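Long-range contact in delta toxin (Clostridium perfringens, PDB 2YGT), which is a haemolytic beta-pore-forming toxin that probably assembles into pores through the membranes of host cells: residues A[121-126]-A[151-156]. Numbering follows the deposited sequence.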
ATOM      1  N   GLU A 121      11.738  -5.280   2.166  1.00 23.88           N
ATOM      2  CA  GLU A 121      11.072  -4.630   3.284  1.00 29.09           C
ATOM      3  C   GLU A 121      11.079  -3.122   3.079  1.00 30.25           C
ATOM      4  O   GLU A 121      12.102  -2.544   2.716  1.00 18.45           O
ATOM      5  CB  GLU A 121      11.771  -4.990   4.597  1.00 37.93           C
ATOM      6  CG  GLU A 121      11.087  -4.446   5.841  1.00 53.92           C
ATOM      7  CD  GLU A 121      11.946  -4.580   7.084  1.00 65.58           C
ATOM      8  OE1 GLU A 121      13.138  -4.933   6.951  1.00 69.26           O
ATOM      9  OE2 GLU A 121      11.431  -4.327   8.195  1.00 65.50           O
ATOM     10  N   VAL A 122       9.937  -2.487   3.311  1.00 17.84           N
ATOM     11  CA  VAL A 122       9.832  -1.045   3.145  1.00 23.77           C
ATOM     12  C   VAL A 122       9.573  -0.359   4.482  1.00 23.73           C
ATOM     13  O   VAL A 122       8.617  -0.686   5.184  1.00 28.59           O
ATOM     14  CB  VAL A 122       8.709  -0.669   2.158  1.00 18.01           C
ATOM     15  CG1 VAL A 122       8.667   0.834   1.953  1.00 17.07           C
ATOM     16  CG2 VAL A 122       8.907  -1.381   0.831  1.00 17.34           C
ATOM     17  N   ASN A 123      10.438   0.585   4.834  1.00 22.43           N
ATOM     18  CA  ASN A 123      10.279   1.352   6.064  1.00 19.34           C
ATOM     19  C   ASN A 123      10.342   2.849   5.792  1.00 17.50           C
ATOM     20  O   ASN A 123      11.362   3.357   5.338  1.00 19.76           O
ATOM     21  CB  ASN A 123      11.350   0.966   7.087  1.00 21.13           C
ATOM     22  CG  ASN A 123      11.312  -0.505   7.446  1.00 24.99           C
ATOM     23  OD1 ASN A 123      11.915  -1.340   6.771  1.00 33.37           O
ATOM     24  ND2 ASN A 123      10.605  -0.830   8.520  1.00 22.42           N
ATOM     25  N   ASN A 124       9.246   3.547   6.065  1.00 18.07           N
ATOM     26  CA  ASN A 124       9.181   4.987   5.843  1.00 20.25           C
ATOM     27  C   ASN A 124       8.843   5.736   7.123  1.00 17.13           C
ATOM     28  O   ASN A 124       8.300   5.158   8.064  1.00 17.69           O
ATOM     29  CB  ASN A 124       8.159   5.317   4.752  1.00 21.55           C
ATOM     30  CG  ASN A 124       8.493   4.663   3.424  1.00 28.81           C
ATOM     31  OD1 ASN A 124       9.652   4.355   3.144  1.00 34.81           O
ATOM     32  ND2 ASN A 124       7.474   4.443   2.600  1.00 23.15           N
ATOM     33  N   THR A 125       9.155   7.025   7.153  1.00 17.24           N
ATOM     34  CA  THR A 125       8.918   7.822   8.344  1.00 17.29           C
ATOM     35  C   THR A 125       8.364   9.198   8.011  1.00 18.24           C
ATOM     36  O   THR A 125       8.910   9.907   7.167  1.00 17.42           O
ATOM     37  CB  THR A 125      10.215   8.004   9.142  1.00 25.18           C
ATOM     38  OG1 THR A 125      10.809   6.720   9.374  1.00 24.50           O
ATOM     39  CG2 THR A 125       9.932   8.690  10.471  1.00 19.20           C
ATOM     40  N   ILE A 126       7.275   9.566   8.677  1.00 22.14           N
ATOM     41  CA  ILE A 126       6.697  10.898   8.547  1.00 26.90           C
ATOM     42  C   ILE A 126       6.909  11.667   9.844  1.00 17.33           C
ATOM     43  O   ILE A 126       6.351  11.315  10.881  1.00 17.25           O
ATOM     44  CB  ILE A 126       5.188  10.834   8.228  1.00 24.27           C
ATOM     45  CG1 ILE A 126       4.951  10.039   6.940  1.00 20.82           C
ATOM     46  CG2 ILE A 126       4.609  12.237   8.109  1.00 17.01           C
ATOM     47  CD1 ILE A 126       3.490   9.918   6.550  1.00 16.50           C
ATOM     48  N   SER A 151       5.849   5.957  11.873  1.00 26.89           N
ATOM     49  CA  SER A 151       6.551   4.947  11.085  1.00 26.64           C
ATOM     50  C   SER A 151       5.623   4.139  10.191  1.00 24.31           C
ATOM     51  O   SER A 151       4.516   3.775  10.585  1.00 22.33           O
ATOM     52  CB  SER A 151       7.347   4.009  11.992  1.00 28.68           C
ATOM     53  OG  SER A 151       8.598   4.584  12.329  1.00 41.54           O
ATOM     54  N   ILE A 152       6.096   3.862   8.982  1.00 26.95           N
ATOM     55  CA  ILE A 152       5.350   3.086   8.003  1.00 25.77           C
ATOM     56  C   ILE A 152       6.182   1.875   7.594  1.00 32.97           C
ATOM     57  O   ILE A 152       7.387   1.994   7.367  1.00 29.71           O
ATOM     58  CB  ILE A 152       5.016   3.938   6.761  1.00 30.58           C
ATOM     59  CG1 ILE A 152       3.896   4.929   7.080  1.00 45.69           C
ATOM     60  CG2 ILE A 152       4.611   3.062   5.603  1.00 35.58           C
ATOM     61  CD1 ILE A 152       2.654   4.282   7.652  1.00 48.10           C
ATOM     62  N   SER A 153       5.548   0.709   7.508  1.00 33.30           N
ATOM     63  CA  SER A 153       6.291  -0.523   7.248  1.00 24.77           C
ATOM     64  C   SER A 153       5.450  -1.630   6.607  1.00 16.30           C
ATOM     65  O   SER A 153       4.334  -1.909   7.040  1.00 18.50           O
ATOM     66  CB  SER A 153       6.915  -1.031   8.551  1.00 15.76           C
ATOM     67  OG  SER A 153       7.719  -2.169   8.322  1.00 29.93           O
ATOM     68  N   TYR A 154       6.002  -2.261   5.576  1.00 16.50           N
ATOM     69  CA  TYR A 154       5.370  -3.422   4.957  1.00 15.39           C
ATOM     70  C   TYR A 154       6.397  -4.225   4.163  1.00 15.43           C
ATOM     71  O   TYR A 154       7.532  -3.782   3.982  1.00 17.74           O
ATOM     72  CB  TYR A 154       4.199  -3.002   4.061  1.00 15.30           C
ATOM     73  CG  TYR A 154       4.600  -2.265   2.802  1.00 15.66           C
ATOM     74  CD1 TYR A 154       4.750  -0.882   2.799  1.00 15.58           C
ATOM     75  CD2 TYR A 154       4.825  -2.950   1.614  1.00 16.31           C
ATOM     76  CE1 TYR A 154       5.118  -0.203   1.649  1.00 14.38           C
ATOM     77  CE2 TYR A 154       5.193  -2.278   0.459  1.00 14.54           C
ATOM     78  CZ  TYR A 154       5.336  -0.906   0.481  1.00 23.34           C
ATOM     79  OH  TYR A 154       5.701  -0.236  -0.666  1.00 14.21           O
ATOM     80  N   VAL A 155       5.997  -5.405   3.700  1.00 15.62           N
ATOM     81  CA  VAL A 155       6.880  -6.265   2.919  1.00 15.71           C
ATOM     82  C   VAL A 155       6.334  -6.498   1.514  1.00 24.25           C
ATOM     83  O   VAL A 155       5.120  -6.483   1.292  1.00 15.49           O
ATOM     84  CB  VAL A 155       7.104  -7.626   3.613  1.00 23.28           C
ATOM     85  CG1 VAL A 155       7.737  -7.421   4.973  1.00 16.55           C
ATOM     86  CG2 VAL A 155       5.790  -8.388   3.743  1.00 16.49           C
ATOM     87  N   GLN A 156       7.241  -6.715   0.567  1.00 15.43           N
ATOM     88  CA  GLN A 156       6.861  -6.901  -0.826  1.00 15.27           C
ATOM     89  C   GLN A 156       7.844  -7.802  -1.584  1.00 19.12           C
ATOM     90  O   GLN A 156       8.366  -7.407  -2.630  1.00 15.23           O
ATOM     91  CB  GLN A 156       6.776  -5.544  -1.520  1.00 14.90           C
ATOM     92  CG  GLN A 156       8.038  -4.714  -1.374  1.00 14.80           C
ATOM     93  CD  GLN A 156       8.077  -3.548  -2.328  1.00 14.53           C
ATOM     94  OE1 GLN A 156       7.068  -3.198  -2.932  1.00 14.41           O
ATOM     95  NE2 GLN A 156       9.248  -2.938  -2.473  1.00 14.54           N
TER
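Val122 and Tyr154 face each other as a hydrogen-bonded pair where antiparallel strands 121-128 and 148-155 meet in a three-stranded sheet, probably the folded prestem of a leukocidin-type monomer that has not yet entered the membrane. Val122 N to Tyr154 O is 2.8 Å and nearly straight (171° at the hydrogen), while Tyr154 N returns a bond to Val122 O at 3.1 Å. A second such pair joins Asn124 and Ile152, with Ile152 N 2.7 Å from Asn124 O. Above the Tyr154 ring, the valine CB sits 3.6 Å from its plane, offset toward the rim, in a CH-pi contact. From there the branches part: CG1, anti to the backbone N (chi1 -177°), meets Tyr154 CE1 at 3.7 Å, whereas CG2 reaches Tyr154 CZ at 3.6 Å and also lies 3.7 Å from Gln156 NE2. Tyr154 gets beneath the valine because its CG stands between its own backbone N and carbonyl carbon (chi1 69°). Phe229 of strand 224-235 meets the tyrosine ring edge-to-face, and Asn228 also touches Tyr154, packing this side chain against the neighbouring sheet. The tyrosine OH is hydrogen-bonded to Thr161 OG1, which also bonds Gln156 OE1.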